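Local coordinates for peptide-binding protein (Photobacterium damsela subsp. piscicida, PDB 6SQX), which is a secreted NlpC/P60 endopeptidase that cleaves the peptidoglycan of potentially competing bacteria, at residues Gly21-Ile26 with Gln429-Val434; Thr393-Leu398 with Met413-Trp418; Val420-Gly425 with Gln455-Gln460; Ile444-Thr449 with Leu459-Asn464. One frame throughout, in Å; residues are numbered along the deposited sequence.

Contact 1: residues Gly21-Ile26 with Gln429-Val434; sequences GNNITI and QGRALV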
loop_
_atom_site.group_PDB
_atom_site.type_symbol
_atom_site.label_atom_id
_atom_site.label_comp_id
_atom_site.label_asym_id
_atom_site.label_seq_id
_atom_site.Cartn_x
_atom_site.Cartn_y
_atom_site.Cartn_z
ATOM N N GLY A 21 -15.925 -27.723 -3.047
ATOM C CA GLY A 21 -15.269 -26.436 -3.206
ATOM C C GLY A 21 -13.795 -26.365 -2.816
ATOM O O GLY A 21 -13.044 -27.252 -3.307
ATOM N N ASN A 22 -13.434 -25.317 -2.005
ATOM C CA ASN A 22 -12.158 -24.887 -1.389
ATOM C C ASN A 22 -11.970 -23.365 -1.348
ATOM O O ASN A 22 -11.700 -22.783 -0.300
ATOM C CB ASN A 22 -10.922 -25.462 -2.058
ATOM C CG ASN A 22 -10.192 -26.387 -1.122
ATOM O OD1 ASN A 22 -8.987 -26.402 -1.105
ATOM N ND2 ASN A 22 -10.949 -27.196 -0.324
ATOM N N ASN A 23 -12.082 -22.721 -2.506
ATOM C CA ASN A 23 -12.234 -21.282 -2.622
ATOM C C ASN A 23 -13.677 -21.071 -3.040
ATOM O O ASN A 23 -14.058 -21.461 -4.146
ATOM C CB ASN A 23 -11.329 -20.723 -3.722
ATOM C CG ASN A 23 -9.892 -20.657 -3.320
ATOM O OD1 ASN A 23 -9.564 -20.159 -2.250
ATOM N ND2 ASN A 23 -9.019 -21.158 -4.179
ATOM N N ILE A 24 -14.454 -20.383 -2.200
ATOM C CA ILE A 24 -15.913 -20.236 -2.350
ATOM C C ILE A 24 -16.230 -18.746 -2.321
ATOM O O ILE A 24 -15.912 -18.060 -1.340
ATOM C CB ILE A 24 -16.633 -20.935 -1.170
ATOM C CG1 ILE A 24 -16.279 -22.423 -1.071
ATOM C CG2 ILE A 24 -18.178 -20.759 -1.254
ATOM C CD1 ILE A 24 -16.846 -23.115 0.202
ATOM N N THR A 25 -16.877 -18.238 -3.377
ATOM C CA THR A 25 -17.183 -16.808 -3.423
ATOM C C THR A 25 -18.290 -16.477 -2.422
ATOM O O THR A 25 -19.122 -17.326 -2.089
ATOM C CB THR A 25 -17.646 -16.390 -4.812
ATOM O OG1 THR A 25 -18.856 -17.137 -5.107
ATOM C CG2 THR A 25 -16.558 -16.668 -5.839
ATOM N N ILE A 26 -18.273 -15.249 -1.912
ATOM C CA ILE A 26 -19.400 -14.750 -1.127
ATOM C C ILE A 26 -19.919 -13.448 -1.726
ATOM O O ILE A 26 -19.148 -12.675 -2.319
ATOM C CB ILE A 26 -19.043 -14.601 0.373
ATOM C CG1 ILE A 26 -17.739 -13.782 0.603
ATOM C CG2 ILE A 26 -19.027 -15.967 1.077
ATOM C CD1 ILE A 26 -17.644 -13.242 2.042
ATOM N N GLN A 429 -8.289 -26.147 5.249
ATOM C CA GLN A 429 -8.616 -24.731 5.098
ATOM C C GLN A 429 -9.298 -24.435 3.770
ATOM O O GLN A 429 -9.106 -25.134 2.766
ATOM C CB GLN A 429 -7.380 -23.834 5.224
ATOM C CG GLN A 429 -6.463 -23.842 4.013
ATOM C CD GLN A 429 -5.341 -22.804 4.096
ATOM O OE1 GLN A 429 -5.398 -21.849 4.876
ATOM N NE2 GLN A 429 -4.319 -22.994 3.285
ATOM N N GLY A 430 -10.086 -23.362 3.779
ATOM C CA GLY A 430 -10.705 -22.839 2.576
ATOM C C GLY A 430 -10.730 -21.332 2.688
ATOM O O GLY A 430 -10.274 -20.744 3.674
ATOM N N ARG A 431 -11.245 -20.685 1.645
ATOM C CA ARG A 431 -11.407 -19.232 1.679
ATOM C C ARG A 431 -12.787 -18.869 1.168
ATOM O O ARG A 431 -13.237 -19.401 0.145
ATOM C CB ARG A 431 -10.366 -18.470 0.815
ATOM C CG ARG A 431 -8.922 -18.628 1.324
ATOM C CD ARG A 431 -8.697 -17.845 2.639
ATOM N NE ARG A 431 -7.297 -17.905 3.052
ATOM C CZ ARG A 431 -6.748 -18.946 3.681
ATOM N NH1 ARG A 431 -7.476 -20.017 3.988
ATOM N NH2 ARG A 431 -5.465 -18.896 4.044
ATOM N N ALA A 432 -13.420 -17.921 1.847
ATOM C CA ALA A 432 -14.609 -17.239 1.322
ATOM C C ALA A 432 -14.053 -16.020 0.590
ATOM O O ALA A 432 -13.640 -15.042 1.215
ATOM C CB ALA A 432 -15.556 -16.832 2.449
ATOM N N LEU A 433 -14.008 -16.100 -0.741
ATOM C CA LEU A 433 -13.319 -15.097 -1.546
ATOM C C LEU A 433 -14.110 -13.801 -1.689
ATOM O O LEU A 433 -15.317 -13.809 -1.997
ATOM C CB LEU A 433 -13.077 -15.610 -2.968
ATOM C CG LEU A 433 -12.158 -16.810 -3.183
ATOM C CD1 LEU A 433 -12.068 -17.025 -4.700
ATOM C CD2 LEU A 433 -10.758 -16.548 -2.589
ATOM N N VAL A 434 -13.403 -12.689 -1.529
ATOM C CA VAL A 434 -13.896 -11.345 -1.804
ATOM C C VAL A 434 -13.077 -10.775 -2.953
ATOM O O VAL A 434 -13.556 -10.675 -4.086
ATOM C CB VAL A 434 -13.843 -10.473 -0.534
ATOM C CG1 VAL A 434 -14.319 -9.031 -0.851
ATOM C CG2 VAL A 434 -14.714 -11.136 0.534
HETATM O O HOH W 1 -16.953 -12.740 -4.340
#
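N23, I24 and T25 run parallel to R431, A432 and L433, the short strand axes approaching to 4.4 Å at an angle of 22°. The ladder consists of four backbone bonds: R431 N to N22 O, I24 N to R431 O (2.8 Å), L433 N to I24 O, and I26 N to L433 O, which is the longest at 3.3 Å. Just past the ladder a water gives hydrogen bonds to both I26 O and L433 O. On the sheet face that carries N23 and L433, the amide oxygen OD1 of N23 lies 3.6 Å from R431 CB, while the CB of N23 rests 3.9 Å from L433 CD1. R431 itself bends at chi2 (-71°) and turns its guanidinium away from N23, back along its own strand. There, in the conformer given for Q429, NH1 and NH2 both reach OE1 from one face of that amide, and NH1 also holds G430 O at 2.9 Å. At the far end I26 has CG1 wedged between its backbone N and carbonyl carbon (chi1 51°), which leaves CG2 3.8 Å from A432 CB and brings CD1 to 3.9 Å from V434 CG2. The N-terminal strand 23-25 thus forms one margin of a four-stranded mixed sheet: strand 419-424 pairs with 429-433 on its other side, and I24 and A432 pack on L422, with I24 also touching W457 of strand 457-459.

Contact 2: residues Thr393-Leu398 with Met413-Trp418; sequences TSHIGL and MFNAPW. With EDO (1,2-ethanediol), chain J; EDO (1,2-ethanediol), chain L.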
loop_
_atom_site.group_PDB
_atom_site.type_symbol
_atom_site.label_atom_id
_atom_site.label_comp_id
_atom_site.label_asym_id
_atom_site.label_seq_id
_atom_site.Cartn_x
_atom_site.Cartn_y
_atom_site.Cartn_z
ATOM N N THR A 393 -0.129 -9.066 12.481
ATOM C CA THR A 393 -1.283 -8.635 11.720
ATOM C C THR A 393 -1.264 -9.277 10.343
ATOM O O THR A 393 -0.220 -9.398 9.702
ATOM C CB THR A 393 -1.331 -7.084 11.575
ATOM O OG1 THR A 393 -0.113 -6.624 10.989
ATOM C CG2 THR A 393 -1.554 -6.396 12.951
ATOM N N SER A 394 -2.446 -9.689 9.894
ATOM C CA SER A 394 -2.617 -10.210 8.550
ATOM C C SER A 394 -3.763 -9.554 7.796
ATOM O O SER A 394 -4.014 -9.928 6.651
ATOM C CB SER A 394 -2.809 -11.724 8.594
ATOM O OG SER A 394 -3.829 -12.040 9.495
ATOM N N HIS A 395 -4.430 -8.575 8.383
ATOM C CA HIS A 395 -5.422 -7.787 7.664
ATOM C C HIS A 395 -5.560 -6.439 8.352
ATOM O O HIS A 395 -5.297 -6.316 9.558
ATOM C CB HIS A 395 -6.799 -8.471 7.597
ATOM C CG HIS A 395 -7.740 -7.772 6.669
ATOM N ND1 HIS A 395 -7.402 -7.473 5.361
ATOM C CD2 HIS A 395 -8.970 -7.247 6.881
ATOM C CE1 HIS A 395 -8.412 -6.827 4.795
ATOM N NE2 HIS A 395 -9.368 -6.670 5.693
ATOM N N ILE A 396 -5.949 -5.415 7.582
ATOM C CA ILE A 396 -6.186 -4.103 8.167
ATOM C C ILE A 396 -7.252 -3.411 7.322
ATOM O O ILE A 396 -7.359 -3.659 6.110
ATOM C CB ILE A 396 -4.850 -3.308 8.287
ATOM C CG1 ILE A 396 -5.016 -2.046 9.135
ATOM C CG2 ILE A 396 -4.280 -2.967 6.878
ATOM C CD1 ILE A 396 -3.623 -1.487 9.568
ATOM N N GLY A 397 -8.034 -2.542 7.959
ATOM C CA GLY A 397 -8.992 -1.712 7.237
ATOM C C GLY A 397 -9.219 -0.396 7.953
ATOM O O GLY A 397 -8.719 -0.171 9.069
ATOM N N LEU A 398 -9.959 0.499 7.307
ATOM C CA LEU A 398 -10.247 1.830 7.835
ATOM C C LEU A 398 -11.651 1.831 8.436
ATOM O O LEU A 398 -12.638 1.729 7.706
ATOM C CB LEU A 398 -10.138 2.885 6.726
ATOM C CG LEU A 398 -10.489 4.318 7.152
ATOM C CD1 LEU A 398 -9.484 4.786 8.202
ATOM C CD2 LEU A 398 -10.531 5.241 5.933
ATOM N N MET A 413 -16.007 -1.135 7.689
ATOM C CA MET A 413 -14.680 -0.638 7.348
ATOM C C MET A 413 -14.489 -0.608 5.834
ATOM O O MET A 413 -15.068 -1.406 5.086
ATOM C CB MET A 413 -13.577 -1.502 8.016
ATOM C CG MET A 413 -13.746 -3.017 7.654
ATOM S SD MET A 413 -12.286 -3.919 8.245
ATOM C CE MET A 413 -12.748 -5.597 7.878
ATOM N N PHE A 414 -13.626 0.300 5.396
ATOM C CA PHE A 414 -13.160 0.355 4.013
ATOM C C PHE A 414 -11.897 -0.492 3.950
ATOM O O PHE A 414 -10.973 -0.278 4.765
ATOM C CB PHE A 414 -12.837 1.807 3.668
ATOM C CG PHE A 414 -12.167 1.995 2.342
ATOM C CD1 PHE A 414 -12.824 1.681 1.153
ATOM C CD2 PHE A 414 -10.913 2.599 2.264
ATOM C CE1 PHE A 414 -12.208 1.918 -0.091
ATOM C CE2 PHE A 414 -10.310 2.840 1.036
ATOM C CZ PHE A 414 -10.963 2.513 -0.149
ATOM N N ASN A 415 -11.837 -1.485 3.061
ATOM C CA ASN A 415 -10.687 -2.383 3.102
ATOM C C ASN A 415 -10.547 -3.157 1.799
ATOM O O ASN A 415 -11.473 -3.186 0.976
ATOM C CB ASN A 415 -10.747 -3.295 4.358
ATOM C CG ASN A 415 -11.856 -4.380 4.317
ATOM O OD1 ASN A 415 -11.597 -5.563 4.534
ATOM N ND2 ASN A 415 -13.095 -3.969 4.086
ATOM N N ALA A 416 -9.381 -3.778 1.607
ATOM C CA ALA A 416 -9.094 -4.653 0.480
ATOM C C ALA A 416 -8.787 -6.024 1.065
ATOM O O ALA A 416 -7.652 -6.282 1.482
ATOM C CB ALA A 416 -7.904 -4.151 -0.353
ATOM N N PRO A 417 -9.768 -6.914 1.151
ATOM C CA PRO A 417 -9.521 -8.263 1.664
ATOM C C PRO A 417 -9.402 -9.267 0.532
ATOM O O PRO A 417 -10.084 -9.109 -0.494
ATOM C CB PRO A 417 -10.789 -8.548 2.462
ATOM C CG PRO A 417 -11.896 -7.846 1.667
ATOM C CD PRO A 417 -11.205 -6.602 1.028
ATOM N N TRP A 418 -8.612 -10.323 0.696
ATOM C CA TRP A 418 -8.614 -11.402 -0.265
ATOM C C TRP A 418 -9.753 -12.362 0.017
ATOM O O TRP A 418 -10.603 -12.596 -0.841
ATOM C CB TRP A 418 -7.267 -12.161 -0.252
ATOM C CG TRP A 418 -7.328 -13.343 -1.160
ATOM C CD1 TRP A 418 -7.393 -14.657 -0.818
ATOM C CD2 TRP A 418 -7.425 -13.291 -2.600
ATOM N NE1 TRP A 418 -7.470 -15.454 -1.961
ATOM C CE2 TRP A 418 -7.526 -14.621 -3.063
ATOM C CE3 TRP A 418 -7.450 -12.241 -3.537
ATOM C CZ2 TRP A 418 -7.597 -14.936 -4.415
ATOM C CZ3 TRP A 418 -7.547 -12.553 -4.876
ATOM C CH2 TRP A 418 -7.623 -13.899 -5.307
HETATM C C1 EDO J . -9.366 -10.616 4.671
HETATM O O1 EDO J . -8.500 -11.234 3.706
HETATM C C2 EDO J . -9.204 -11.145 6.091
HETATM O O2 EDO J . -9.488 -12.553 6.097
HETATM C C1 EDO L . -7.237 -12.067 9.567
HETATM O O1 EDO L . -6.287 -12.539 8.605
HETATM C C2 EDO L . -7.514 -13.165 10.587
HETATM O O2 EDO L . -6.298 -13.517 11.259
HETATM O O HOH W 2 -7.599 -2.586 3.587
#
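H395, L398 and F414 bury the most surface where strands 395-405 and 408-415 face each other. H395 swings its imidazole across to the partner segment, CG lying opposite the backbone N (chi1 -170°). Its NE2-H meets an in-plane lone pair of N415 OD1 at 2.7 Å, with an angle of 155° at the hydrogen; ring and amide planes stand 70° apart. A416 O and the methyl CE of M413 also lie along the ring edge, the oxygen 3.4 Å from H395 CE1, and an ethanediol carbon sits over one face. N415 is itself fixed by a hydrogen bond from ND2 to T440 OG1, so its amide would hold the ring's rotation. In NlpC/P60 peptidases a histidine on this central sheet typically works with a cysteine at the start of a helix and is oriented by a polar third residue; the H395-N415 pair is consistent with that arrangement, C324 just before helix 326-334 being found as a sulfonic acid. Farther along the hairpin, L398 and F414 form an antiparallel hydrogen-bonded pair: L398 N to F414 O spans 2.8 Å, nearly straight, and F414 N to L398 O 2.9 Å. Both side chains leave on the same face, CB to CB 4.2 Å, and run against helix 326-334, L398 on F332 and F414 on L327 and L331. Where the strands splay, a water links I396 O to A416 N.

Contact 3: residues Val420-Gly425 with Gln455-Gln460; sequences VKLVNG and QDWALQ. With EDO (1,2-ethanediol), chain Q.
L422 and W457 make the tight side of this antiparallel pairing, CB of the leucine lying 3.5 Å from CE3 of the indole. The ring is held on both faces: L422 CD1 is over one, while N424 CB stands over the other, 3.8 Å from the centroid of the six-membered ring in a CH-pi contact. L459 continues the apolar row, its CB 3.9 Å from L422 CD2 and its CG at the same distance from V420 CG1. Strand 457-459 is an outer strand of the four-stranded mixed sheet and enters it straight from helix 449-453, which ends in a Schellman motif with D456 at C-prime. V423 and A458, on the opposite face, exchange two backbone bonds, and Q460 N donates to K421 O. At the solvent-side edge the K421 and Q460 side chains meet loosely, CG to CG 4.1 Å. Q460 bends at chi2 (-60°) to bring NE2 back to A458 O at 3.0 Å, on the other side of that carbonyl's plane from V423 N. The strand end is looser and polar: D456 OD2 accepts from G425 N and from an ethanediol, whose other hydroxyl takes N424 ND2, a group also bonded to E428.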
loop_
_atom_site.group_PDB
_atom_site.type_symbol
_atom_site.label_atom_id
_atom_site.label_comp_id
_atom_site.label_asym_id
_atom_site.label_seq_id
_atom_site.Cartn_x
_atom_site.Cartn_y
_atom_site.Cartn_z
ATOM N N VAL A 420 -11.937 -14.644 3.510
ATOM C CA VAL A 420 -11.999 -14.997 4.931
ATOM C C VAL A 420 -11.687 -16.476 5.080
ATOM O O VAL A 420 -12.173 -17.317 4.300
ATOM C CB VAL A 420 -13.383 -14.682 5.521
ATOM C CG1 VAL A 420 -13.382 -14.936 7.051
ATOM C CG2 VAL A 420 -13.759 -13.235 5.180
ATOM N N LYS A 421 -10.920 -16.825 6.120
ATOM C CA LYS A 421 -10.568 -18.224 6.330
ATOM C C LYS A 421 -11.802 -19.080 6.668
ATOM O O LYS A 421 -12.668 -18.687 7.460
ATOM C CB LYS A 421 -9.525 -18.361 7.461
ATOM C CG LYS A 421 -9.014 -19.808 7.691
ATOM C CD LYS A 421 -7.855 -19.892 8.699
ATOM C CE LYS A 421 -7.654 -21.329 9.163
ATOM N NZ LYS A 421 -6.301 -21.497 9.744
ATOM N N LEU A 422 -11.849 -20.266 6.078
ATOM C CA LEU A 422 -12.841 -21.286 6.396
ATOM C C LEU A 422 -12.111 -22.548 6.824
ATOM O O LEU A 422 -10.974 -22.790 6.406
ATOM C CB LEU A 422 -13.647 -21.670 5.141
ATOM C CG LEU A 422 -14.240 -20.534 4.306
ATOM C CD1 LEU A 422 -14.892 -21.061 3.021
ATOM C CD2 LEU A 422 -15.218 -19.715 5.170
ATOM N N VAL A 423 -12.760 -23.364 7.657
ATOM C CA VAL A 423 -12.199 -24.670 8.025
ATOM C C VAL A 423 -13.297 -25.721 7.905
ATOM O O VAL A 423 -14.429 -25.485 8.335
ATOM C CB VAL A 423 -11.576 -24.652 9.452
ATOM C CG1 VAL A 423 -10.994 -25.976 9.808
ATOM C CG2 VAL A 423 -10.477 -23.626 9.511
ATOM N N ASN A 424 -12.980 -26.873 7.314
ATOM C CA ASN A 424 -13.985 -27.932 7.223
ATOM C C ASN A 424 -13.845 -28.931 8.374
ATOM O O ASN A 424 -13.029 -28.765 9.288
ATOM C CB ASN A 424 -14.011 -28.596 5.843
ATOM C CG ASN A 424 -12.798 -29.484 5.580
ATOM O OD1 ASN A 424 -12.024 -29.785 6.486
ATOM N ND2 ASN A 424 -12.641 -29.925 4.326
ATOM N N GLY A 425 -14.653 -29.995 8.330
ATOM C CA GLY A 425 -14.674 -30.951 9.427
ATOM C C GLY A 425 -13.410 -31.772 9.561
ATOM O O GLY A 425 -13.190 -32.373 10.624
ATOM N N GLN A 455 -22.739 -26.551 4.397
ATOM C CA GLN A 455 -21.892 -27.265 3.447
ATOM C C GLN A 455 -20.558 -27.671 4.088
ATOM O O GLN A 455 -19.571 -27.880 3.382
ATOM C CB GLN A 455 -21.640 -26.425 2.185
ATOM C CG GLN A 455 -22.866 -25.759 1.573
ATOM C CD GLN A 455 -23.861 -26.732 1.033
ATOM O OE1 GLN A 455 -23.509 -27.819 0.565
ATOM N NE2 GLN A 455 -25.150 -26.346 1.104
ATOM N N ASP A 456 -20.513 -27.745 5.424
ATOM C CA ASP A 456 -19.358 -28.214 6.195
ATOM C C ASP A 456 -18.193 -27.238 6.201
ATOM O O ASP A 456 -17.060 -27.649 6.398
ATOM C CB ASP A 456 -18.874 -29.624 5.798
ATOM C CG ASP A 456 -17.868 -30.218 6.815
ATOM O OD1 ASP A 456 -18.160 -30.174 8.031
ATOM O OD2 ASP A 456 -16.787 -30.717 6.405
ATOM N N TRP A 457 -18.436 -25.947 6.001
ATOM C CA TRP A 457 -17.386 -24.942 6.099
ATOM C C TRP A 457 -17.691 -24.011 7.257
ATOM O O TRP A 457 -18.748 -23.385 7.278
ATOM C CB TRP A 457 -17.314 -24.147 4.803
ATOM C CG TRP A 457 -16.654 -24.914 3.716
ATOM C CD1 TRP A 457 -17.249 -25.434 2.596
ATOM C CD2 TRP A 457 -15.264 -25.278 3.631
ATOM N NE1 TRP A 457 -16.316 -26.103 1.827
ATOM C CE2 TRP A 457 -15.093 -26.024 2.444
ATOM C CE3 TRP A 457 -14.153 -25.084 4.473
ATOM C CZ2 TRP A 457 -13.850 -26.516 2.030
ATOM C CZ3 TRP A 457 -12.921 -25.595 4.079
ATOM C CH2 TRP A 457 -12.774 -26.294 2.858
ATOM N N ALA A 458 -16.750 -23.893 8.198
ATOM C CA ALA A 458 -16.889 -23.011 9.352
ATOM C C ALA A 458 -16.124 -21.727 9.056
ATOM O O ALA A 458 -14.890 -21.737 8.958
ATOM C CB ALA A 458 -16.284 -23.665 10.599
ATOM N N LEU A 459 -16.840 -20.622 8.918
ATOM C CA LEU A 459 -16.200 -19.324 8.701
ATOM C C LEU A 459 -15.558 -18.825 9.992
ATOM O O LEU A 459 -16.179 -18.849 11.064
ATOM C CB LEU A 459 -17.246 -18.323 8.181
ATOM C CG LEU A 459 -16.687 -16.933 7.804
ATOM C CD1 LEU A 459 -17.242 -16.445 6.444
ATOM C CD2 LEU A 459 -17.034 -15.926 8.848
ATOM N N GLN A 460 -14.315 -18.363 9.883
ATOM C CA GLN A 460 -13.546 -17.890 11.035
ATOM C C GLN A 460 -13.750 -16.383 11.090
ATOM O O GLN A 460 -13.147 -15.640 10.298
ATOM C CB GLN A 460 -12.080 -18.267 10.839
ATOM C CG GLN A 460 -11.878 -19.753 10.630
ATOM C CD GLN A 460 -12.389 -20.542 11.817
ATOM O OE1 GLN A 460 -11.914 -20.366 12.951
ATOM N NE2 GLN A 460 -13.358 -21.435 11.572
HETATM C C1 EDO Q . -15.959 -29.566 1.903
HETATM O O1 EDO Q . -14.575 -29.923 1.834
HETATM C C2 EDO Q . -16.405 -29.620 3.355
HETATM O O2 EDO Q . -16.253 -30.956 3.865
#

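Contact 4: residues Ile444-Thr449 with Leu459-Asn464; sequences IGDAFT and LQSLWN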
loop_
_atom_site.group_PDB
_atom_site.type_symbol
_atom_site.label_atom_id
_atom_site.label_comp_id
_atom_site.label_asym_id
_atom_site.label_seq_id
_atom_site.Cartn_x
_atom_site.Cartn_y
_atom_site.Cartn_z
ATOM N N ILE A 444 -16.516 -9.598 8.080
ATOM C CA ILE A 444 -16.760 -9.914 6.667
ATOM C C ILE A 444 -17.334 -11.315 6.553
ATOM O O ILE A 444 -16.730 -12.287 7.013
ATOM C CB ILE A 444 -15.457 -9.849 5.842
ATOM C CG1 ILE A 444 -14.791 -8.485 5.927
ATOM C CG2 ILE A 444 -15.772 -10.212 4.367
ATOM C CD1 ILE A 444 -13.399 -8.489 5.295
ATOM N N GLY A 445 -18.471 -11.452 5.856
ATOM C CA GLY A 445 -19.043 -12.755 5.617
ATOM C C GLY A 445 -19.768 -13.404 6.781
ATOM O O GLY A 445 -20.313 -14.504 6.604
ATOM N N ASP A 446 -19.826 -12.759 7.947
ATOM C CA ASP A 446 -20.513 -13.372 9.087
ATOM C C ASP A 446 -21.960 -13.687 8.749
ATOM O O ASP A 446 -22.524 -14.662 9.268
ATOM C CB ASP A 446 -20.490 -12.452 10.316
ATOM C CG ASP A 446 -19.188 -12.500 11.099
ATOM O OD1 ASP A 446 -18.271 -13.250 10.737
ATOM O OD2 ASP A 446 -19.117 -11.767 12.100
ATOM N N ALA A 447 -22.566 -12.891 7.864
ATOM C CA ALA A 447 -23.945 -13.122 7.471
ATOM C C ALA A 447 -24.136 -14.453 6.768
ATOM O O ALA A 447 -25.264 -14.965 6.754
ATOM C CB ALA A 447 -24.417 -11.998 6.542
ATOM N N PHE A 448 -23.076 -15.036 6.219
ATOM C CA PHE A 448 -23.127 -16.271 5.451
ATOM C C PHE A 448 -22.670 -17.476 6.259
ATOM O O PHE A 448 -22.589 -18.592 5.723
ATOM C CB PHE A 448 -22.286 -16.113 4.181
ATOM C CG PHE A 448 -22.594 -14.853 3.435
ATOM C CD1 PHE A 448 -23.889 -14.586 2.995
ATOM C CD2 PHE A 448 -21.598 -13.915 3.169
ATOM C CE1 PHE A 448 -24.185 -13.375 2.328
ATOM C CE2 PHE A 448 -21.884 -12.737 2.481
ATOM C CZ PHE A 448 -23.190 -12.462 2.073
ATOM N N THR A 449 -22.429 -17.278 7.557
ATOM C CA THR A 449 -21.892 -18.348 8.390
ATOM C C THR A 449 -22.815 -19.559 8.398
ATOM O O THR A 449 -22.362 -20.695 8.231
ATOM C CB THR A 449 -21.689 -17.830 9.808
ATOM O OG1 THR A 449 -20.714 -16.776 9.787
ATOM C CG2 THR A 449 -21.193 -18.954 10.723
ATOM N N LEU A 459 -16.840 -20.622 8.918
ATOM C CA LEU A 459 -16.200 -19.324 8.701
ATOM C C LEU A 459 -15.558 -18.825 9.992
ATOM O O LEU A 459 -16.179 -18.849 11.064
ATOM C CB LEU A 459 -17.246 -18.323 8.181
ATOM C CG LEU A 459 -16.687 -16.933 7.804
ATOM C CD1 LEU A 459 -17.242 -16.445 6.444
ATOM C CD2 LEU A 459 -17.034 -15.926 8.848
ATOM N N GLN A 460 -14.315 -18.363 9.883
ATOM C CA GLN A 460 -13.546 -17.890 11.035
ATOM C C GLN A 460 -13.750 -16.383 11.090
ATOM O O GLN A 460 -13.147 -15.640 10.298
ATOM C CB GLN A 460 -12.080 -18.267 10.839
ATOM C CG GLN A 460 -11.878 -19.753 10.630
ATOM C CD GLN A 460 -12.389 -20.542 11.817
ATOM O OE1 GLN A 460 -11.914 -20.366 12.951
ATOM N NE2 GLN A 460 -13.358 -21.435 11.572
ATOM N N SER A 461 -14.646 -15.928 11.977
ATOM C CA SER A 461 -15.032 -14.518 11.993
ATOM C C SER A 461 -13.859 -13.610 12.359
ATOM O O SER A 461 -13.069 -13.913 13.261
ATOM C CB SER A 461 -16.170 -14.272 12.979
ATOM O OG SER A 461 -16.460 -12.880 13.031
ATOM N N LEU A 462 -13.730 -12.482 11.651
ATOM C CA LEU A 462 -12.691 -11.522 12.020
ATOM C C LEU A 462 -12.867 -11.023 13.447
ATOM O O LEU A 462 -11.883 -10.625 14.088
ATOM C CB LEU A 462 -12.672 -10.335 11.055
ATOM C CG LEU A 462 -11.903 -10.545 9.757
ATOM C CD1 LEU A 462 -12.561 -11.588 8.866
ATOM C CD2 LEU A 462 -11.738 -9.213 9.016
ATOM N N TRP A 463 -14.102 -11.026 13.967
ATOM C CA TRP A 463 -14.313 -10.623 15.362
ATOM C C TRP A 463 -13.644 -11.564 16.343
ATOM O O TRP A 463 -13.464 -11.181 17.509
ATOM C CB TRP A 463 -15.808 -10.593 15.706
ATOM C CG TRP A 463 -16.563 -9.454 15.085
ATOM C CD1 TRP A 463 -17.466 -9.522 14.040
ATOM C CD2 TRP A 463 -16.489 -8.072 15.461
ATOM N NE1 TRP A 463 -17.943 -8.271 13.771
ATOM C CE2 TRP A 463 -17.362 -7.360 14.615
ATOM C CE3 TRP A 463 -15.750 -7.366 16.425
ATOM C CZ2 TRP A 463 -17.550 -5.978 14.720
ATOM C CZ3 TRP A 463 -15.940 -6.002 16.541
ATOM C CH2 TRP A 463 -16.841 -5.314 15.694
ATOM N N ASN A 464 -13.299 -12.786 15.914
ATOM C CA ASN A 464 -12.664 -13.761 16.795
ATOM C C ASN A 464 -11.164 -13.889 16.556
ATOM O O ASN A 464 -10.533 -14.808 17.098
ATOM C CB ASN A 464 -13.350 -15.126 16.671
ATOM C CG ASN A 464 -14.796 -15.085 17.078
ATOM O OD1 ASN A 464 -15.685 -15.514 16.305
ATOM N ND2 ASN A 464 -15.066 -14.546 18.278
HETATM O O HOH W 3 -15.819 -12.314 9.682
HETATM O O HOH W 4 -19.727 -21.315 8.756
#
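S461 OG points its hydroxyl at D446, donating to the syn lone pair of OD1 at 2.9 Å. The same OG accepts from W463 N, closing an ST turn that starts the short 3-10 segment 462-463. Beyond it, the indole of W463 meets the carboxylate edge-first: D446 OD2 lies near the ring plane, 3.4 Å from CD1, with the two planes 41° apart. A water donates to D446 OD1 and I444 O and accepts from L462 N. Beside the carboxylate oxygen OD1, L459 inserts its branched end, CD2 3.5 Å from D446 OD1 and CD1 3.6 Å from G445 O; T449 stands across it at roughly a right angle, its OG1 turned back to D446 O. In the conformer given for L462, its CD2 lies 4.1 Å from I444 CD1. A hydroxyl and a water both donating to OD1 would stabilise a charged D446, and because that serine also receives W463 N, one carboxylate ties the two turns together.

In the fold
Contacts 1 and 3 belong to one four-stranded mixed sheet, centres about 9 Å apart, joined by strands 429-433 and 419-424. Contact 4 shares L459 and Q460 with contact 3 (centres about 10 Å apart) and packs G445 and F448 on I26 of contact 1 (centres about 12 Å apart). Contact 2 sits in the separate six-stranded sheet, about 14 Å from contact 4 between centres; its M413, N415 and P417 touch I444. Contact 1, centre about 17 Å away, meets it through a probable bond from V434 N to W418 O. Along the chain 21-26 comes first, then contact 2, 420-425, 429-434, 444-449, and last the overlapping 455-460 and 459-464. The N-terminal end is stitched onto the C-terminal NlpC/P60 region, beside H395's hairpin.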